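Long-range contact in glutathione s-transferase S2 (Nilaparvata lugens, PDB 5H5L), which probably conjugates glutathione to electrophilic substrates as a sigma-class glutathione transferase and acts as a glutathione-requiring prostaglandin D synthase: residues 11-24 and 149-162. Numbering follows the deposited sequence.
With GSH (glutathione), chain E.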
# COMPACT_ATOMS: atom_id res chain seq x y z
N PHE B 11 -13.83 -14.08 -9.53
CA PHE B 11 -12.96 -13.72 -10.63
C PHE B 11 -11.55 -13.50 -10.08
O PHE B 11 -11.28 -13.72 -8.89
CB PHE B 11 -13.49 -12.50 -11.40
CG PHE B 11 -13.71 -11.26 -10.57
CD1 PHE B 11 -12.75 -10.26 -10.53
CD2 PHE B 11 -14.90 -11.07 -9.89
CE1 PHE B 11 -12.96 -9.09 -9.79
CE2 PHE B 11 -15.13 -9.91 -9.15
CZ PHE B 11 -14.16 -8.92 -9.10
N ALA B 12 -10.64 -13.07 -10.96
CA ALA B 12 -9.24 -12.91 -10.59
C ALA B 12 -9.06 -11.74 -9.64
O ALA B 12 -8.86 -11.95 -8.44
CB ALA B 12 -8.39 -12.72 -11.85
N GLY B 13 -9.13 -10.52 -10.17
CA GLY B 13 -9.04 -9.31 -9.37
C GLY B 13 -7.89 -9.38 -8.39
O GLY B 13 -6.79 -9.86 -8.71
N LEU B 14 -8.14 -8.91 -7.17
CA LEU B 14 -7.16 -8.93 -6.09
C LEU B 14 -7.03 -10.27 -5.38
O LEU B 14 -6.12 -10.45 -4.56
CB LEU B 14 -7.52 -7.86 -5.05
CG LEU B 14 -7.31 -6.44 -5.57
CD1 LEU B 14 -7.68 -5.39 -4.51
CD2 LEU B 14 -5.86 -6.28 -6.01
N GLY B 15 -7.92 -11.22 -5.63
CA GLY B 15 -7.68 -12.54 -5.09
C GLY B 15 -6.55 -13.26 -5.79
O GLY B 15 -5.84 -14.06 -5.19
N GLU B 16 -6.34 -12.98 -7.09
CA GLU B 16 -5.45 -13.81 -7.90
C GLU B 16 -4.00 -13.75 -7.45
O GLU B 16 -3.35 -14.81 -7.42
CB GLU B 16 -5.57 -13.39 -9.37
CG GLU B 16 -5.11 -14.46 -10.37
CD GLU B 16 -6.01 -15.69 -10.38
OE1 GLU B 16 -7.13 -15.59 -9.83
OE2 GLU B 16 -5.61 -16.74 -10.94
N PRO B 17 -3.45 -12.60 -7.08
CA PRO B 17 -2.09 -12.62 -6.55
C PRO B 17 -1.93 -13.57 -5.38
O PRO B 17 -0.91 -14.25 -5.28
CB PRO B 17 -1.84 -11.16 -6.17
CG PRO B 17 -3.07 -10.46 -6.32
CD PRO B 17 -3.98 -11.23 -7.18
N ILE B 18 -2.94 -13.67 -4.51
CA ILE B 18 -2.82 -14.59 -3.39
C ILE B 18 -2.93 -16.03 -3.86
O ILE B 18 -2.16 -16.91 -3.43
CB ILE B 18 -3.87 -14.24 -2.32
CG1 ILE B 18 -3.64 -12.82 -1.77
CG2 ILE B 18 -3.79 -15.24 -1.17
CD1 ILE B 18 -4.81 -12.24 -1.06
N ARG B 19 -3.87 -16.31 -4.77
CA ARG B 19 -3.96 -17.66 -5.33
C ARG B 19 -2.66 -18.07 -6.01
O ARG B 19 -2.18 -19.20 -5.84
CB ARG B 19 -5.13 -17.74 -6.31
CG ARG B 19 -6.52 -17.51 -5.70
CD ARG B 19 -7.58 -17.28 -6.78
NE ARG B 19 -8.92 -16.97 -6.27
CZ ARG B 19 -9.71 -16.03 -6.76
NH1 ARG B 19 -9.32 -15.25 -7.76
NH2 ARG B 19 -10.91 -15.84 -6.22
N TRP B 20 -2.06 -17.16 -6.80
CA TRP B 20 -0.80 -17.51 -7.45
C TRP B 20 0.29 -17.75 -6.44
O TRP B 20 1.10 -18.66 -6.61
CB TRP B 20 -0.34 -16.42 -8.43
CG TRP B 20 -1.16 -16.32 -9.70
CD1 TRP B 20 -2.40 -16.82 -9.91
CD2 TRP B 20 -0.77 -15.67 -10.93
NE1 TRP B 20 -2.83 -16.52 -11.18
CE2 TRP B 20 -1.85 -15.82 -11.83
CE3 TRP B 20 0.36 -14.98 -11.36
CZ2 TRP B 20 -1.83 -15.31 -13.10
CZ3 TRP B 20 0.38 -14.47 -12.64
CH2 TRP B 20 -0.70 -14.66 -13.50
N MET B 21 0.38 -16.92 -5.39
CA MET B 21 1.43 -17.11 -4.39
C MET B 21 1.24 -18.44 -3.65
O MET B 21 2.21 -19.15 -3.38
CB MET B 21 1.44 -15.95 -3.40
CG MET B 21 2.04 -14.64 -3.95
SD MET B 21 3.68 -14.84 -4.62
CE MET B 21 4.56 -15.45 -3.24
N LEU B 22 0.01 -18.77 -3.33
CA LEU B 22 -0.22 -20.04 -2.63
C LEU B 22 0.08 -21.21 -3.56
O LEU B 22 0.66 -22.22 -3.12
CB LEU B 22 -1.66 -20.10 -2.14
CG LEU B 22 -2.02 -19.15 -0.98
CD1 LEU B 22 -3.48 -19.12 -0.81
CD2 LEU B 22 -1.37 -19.65 0.29
N SER B 23 -0.21 -21.05 -4.85
CA SER B 23 0.14 -22.08 -5.84
C SER B 23 1.64 -22.20 -5.96
O SER B 23 2.20 -23.30 -5.87
CB SER B 23 -0.49 -21.74 -7.18
OG SER B 23 -1.89 -21.80 -7.07
N TYR B 24 2.33 -21.07 -6.10
CA TYR B 24 3.78 -21.13 -6.12
C TYR B 24 4.33 -21.80 -4.87
O TYR B 24 5.35 -22.49 -4.92
CB TYR B 24 4.38 -19.74 -6.24
CG TYR B 24 5.87 -19.76 -6.43
CD1 TYR B 24 6.43 -19.80 -7.70
CD2 TYR B 24 6.72 -19.68 -5.37
CE1 TYR B 24 7.80 -19.77 -7.88
CE2 TYR B 24 8.09 -19.64 -5.55
CZ TYR B 24 8.62 -19.71 -6.81
OH TYR B 24 10.00 -19.67 -6.98
N LEU B 149 13.42 -12.83 -9.46
CA LEU B 149 11.99 -13.03 -9.26
C LEU B 149 11.58 -12.68 -7.83
O LEU B 149 12.23 -13.08 -6.86
CB LEU B 149 11.62 -14.48 -9.54
CG LEU B 149 10.12 -14.79 -9.47
CD1 LEU B 149 9.40 -14.23 -10.69
CD2 LEU B 149 9.86 -16.25 -9.37
N SER B 150 10.50 -11.92 -7.70
CA SER B 150 9.97 -11.57 -6.40
C SER B 150 8.46 -11.78 -6.36
O SER B 150 7.81 -11.97 -7.38
CB SER B 150 10.31 -10.12 -6.03
OG SER B 150 9.57 -9.16 -6.78
N TRP B 151 7.90 -11.72 -5.13
CA TRP B 151 6.45 -11.70 -4.98
C TRP B 151 5.87 -10.51 -5.70
O TRP B 151 4.73 -10.55 -6.18
CB TRP B 151 6.05 -11.68 -3.47
CG TRP B 151 6.41 -10.39 -2.79
CD1 TRP B 151 7.59 -10.12 -2.12
CD2 TRP B 151 5.63 -9.21 -2.71
NE1 TRP B 151 7.56 -8.86 -1.63
CE2 TRP B 151 6.37 -8.27 -1.97
CE3 TRP B 151 4.36 -8.84 -3.19
CZ2 TRP B 151 5.91 -7.00 -1.71
CZ3 TRP B 151 3.90 -7.58 -2.93
CH2 TRP B 151 4.66 -6.66 -2.21
N GLY B 152 6.65 -9.44 -5.82
CA GLY B 152 6.20 -8.30 -6.57
C GLY B 152 5.89 -8.62 -8.03
O GLY B 152 4.89 -8.16 -8.58
N ASP B 153 6.77 -9.39 -8.67
CA ASP B 153 6.50 -9.80 -10.06
C ASP B 153 5.18 -10.55 -10.16
O ASP B 153 4.39 -10.34 -11.09
CB ASP B 153 7.65 -10.69 -10.57
CG ASP B 153 8.99 -9.99 -10.54
OD1 ASP B 153 9.09 -8.87 -11.09
OD2 ASP B 153 9.94 -10.54 -9.93
N ILE B 154 4.92 -11.43 -9.22
CA ILE B 154 3.71 -12.23 -9.25
C ILE B 154 2.49 -11.38 -9.01
O ILE B 154 1.48 -11.53 -9.69
CB ILE B 154 3.89 -13.38 -8.25
CG1 ILE B 154 4.97 -14.32 -8.82
CG2 ILE B 154 2.60 -14.13 -8.03
CD1 ILE B 154 5.44 -15.39 -7.87
N TYR B 155 2.56 -10.44 -8.07
CA TYR B 155 1.45 -9.54 -7.83
C TYR B 155 1.17 -8.70 -9.07
O TYR B 155 0.03 -8.57 -9.51
CB TYR B 155 1.80 -8.68 -6.61
CG TYR B 155 0.70 -7.81 -6.07
CD1 TYR B 155 -0.08 -8.25 -5.00
CD2 TYR B 155 0.48 -6.53 -6.56
CE1 TYR B 155 -1.07 -7.45 -4.45
CE2 TYR B 155 -0.51 -5.73 -6.03
CZ TYR B 155 -1.28 -6.21 -4.96
OH TYR B 155 -2.26 -5.41 -4.44
N PHE B 156 2.23 -8.13 -9.65
CA PHE B 156 2.13 -7.24 -10.81
C PHE B 156 1.47 -7.95 -12.00
O PHE B 156 0.47 -7.47 -12.56
CB PHE B 156 3.55 -6.77 -11.10
CG PHE B 156 3.73 -5.84 -12.28
CD1 PHE B 156 3.15 -4.59 -12.31
CD2 PHE B 156 4.60 -6.19 -13.29
CE1 PHE B 156 3.39 -3.72 -13.41
CE2 PHE B 156 4.83 -5.33 -14.34
CZ PHE B 156 4.24 -4.12 -14.40
N ILE B 157 1.99 -9.11 -12.36
CA ILE B 157 1.51 -9.85 -13.54
C ILE B 157 0.11 -10.40 -13.34
O ILE B 157 -0.73 -10.36 -14.24
CB ILE B 157 2.51 -10.98 -13.91
CG1 ILE B 157 3.86 -10.42 -14.31
CG2 ILE B 157 1.99 -11.79 -15.08
CD1 ILE B 157 3.76 -9.32 -15.36
N SER B 158 -0.20 -10.91 -12.13
CA SER B 158 -1.54 -11.44 -11.92
C SER B 158 -2.58 -10.35 -12.09
O SER B 158 -3.64 -10.59 -12.66
CB SER B 158 -1.64 -12.10 -10.54
OG SER B 158 -1.57 -11.12 -9.53
N ILE B 159 -2.28 -9.13 -11.62
CA ILE B 159 -3.24 -8.04 -11.75
C ILE B 159 -3.24 -7.48 -13.17
O ILE B 159 -4.30 -7.14 -13.70
CB ILE B 159 -2.94 -6.97 -10.67
CG1 ILE B 159 -3.31 -7.57 -9.29
CG2 ILE B 159 -3.71 -5.70 -10.92
CD1 ILE B 159 -2.97 -6.73 -8.11
N LEU B 160 -2.08 -7.38 -13.83
CA LEU B 160 -2.08 -6.92 -15.23
C LEU B 160 -2.89 -7.86 -16.13
O LEU B 160 -3.55 -7.41 -17.07
CB LEU B 160 -0.65 -6.81 -15.75
CG LEU B 160 0.17 -5.64 -15.26
CD1 LEU B 160 1.48 -5.60 -15.97
CD2 LEU B 160 -0.54 -4.31 -15.42
N GLU B 161 -2.83 -9.16 -15.85
CA GLU B 161 -3.63 -10.12 -16.61
C GLU B 161 -5.10 -9.76 -16.54
O GLU B 161 -5.82 -9.80 -17.54
CB GLU B 161 -3.36 -11.52 -16.05
CG GLU B 161 -4.42 -12.55 -16.35
CD GLU B 161 -4.00 -13.91 -15.86
OE1 GLU B 161 -4.63 -14.43 -14.92
OE2 GLU B 161 -3.01 -14.44 -16.41
N PHE B 162 -5.57 -9.35 -15.37
CA PHE B 162 -6.93 -8.88 -15.26
C PHE B 162 -7.19 -7.71 -16.20
O PHE B 162 -8.25 -7.62 -16.81
CB PHE B 162 -7.22 -8.49 -13.81
CG PHE B 162 -8.65 -8.12 -13.56
CD1 PHE B 162 -9.58 -9.10 -13.25
CD2 PHE B 162 -9.08 -6.80 -13.62
CE1 PHE B 162 -10.91 -8.77 -13.00
CE2 PHE B 162 -10.39 -6.46 -13.38
CZ PHE B 162 -11.31 -7.46 -13.06
N1 GSH E . -6.43 -2.46 -0.22
CA1 GSH E . -7.31 -3.62 -0.33
C1 GSH E . -6.50 -4.82 -0.83
O11 GSH E . -5.48 -4.63 -1.57
O12 GSH E . -6.83 -6.01 -0.52
CB1 GSH E . -8.41 -3.33 -1.39
CG1 GSH E . -9.45 -4.44 -1.30
CD1 GSH E . -10.65 -4.11 -2.24
OE1 GSH E . -10.72 -3.08 -2.82
N2 GSH E . -11.71 -5.11 -2.38
CA2 GSH E . -12.83 -4.82 -3.27
C2 GSH E . -14.13 -5.04 -2.51
O2 GSH E . -14.14 -5.74 -1.55
CB2 GSH E . -12.77 -5.82 -4.41
SG2 GSH E . -11.21 -5.68 -5.29
N3 GSH E . -15.34 -4.42 -3.02
CA3 GSH E . -16.61 -4.66 -2.34
C3 GSH E . -16.98 -3.46 -1.49
O31 GSH E . -16.21 -2.47 -1.40
O32 GSH E . -18.07 -3.48 -0.90
O HOH W 1 -6.33 -10.35 -11.47
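E16 OE2, at the junction of the two domains of this glutathione transferase, accepts from W20 NE1 at 2.8 Å on its anti side, accepts a hydrogen bond from W193 NE1 and forms a salt bridge with R197, while the W20 ring reaches across to E161. R197 bridges to E161 as well, so one guanidinium ties together two carboxylates whose like charges would otherwise probably disfavour such proximity. The setting illustrates how the fold joins its halves: the helix running through E16 and Y24 in the thioredoxin-like domain packs on helix 151-162 of the all-helical domain, the axes of these short segments 8.4 Å apart at 132°, with no direct hydrogen bond between them. Between the segments themselves the contact is mostly packing. W20 is a knob in a hole formed by I154, I157, S158 and E161; S158 CB lies over one face, 3.6 Å from the centroid of the six-membered ring in a CH-pi contact, whereas I157 CG2 and the E161 carboxylate meet the ring edge. The S158 torsion (chi1 69°) turns OG back toward the I154 and Y155 carbonyls of its own helix, and P17 CD merely packs against OG at 3.4 Å. P17 CB in turn touches Y155 CD1, and I154 CG2 touches both W20 CB and M21 SD. Toward the active site, L14 divides its two methyls: CD2 packs on I159 CD1, while CD1 lies 3.6 Å from the glutathione sulfur SG2. Y155 OH, hydrogen-bonded to the glutathione-binding S64 and to R99, extends the interface into that pocket. Beyond, F11 and F162 meet rim to rim with their planes 35° apart, and G13 CA lies over one face of the F162 ring. A water bridges the two backbones, donating to G13 O at 2.8 Å and to S158 O at 3.0 Å.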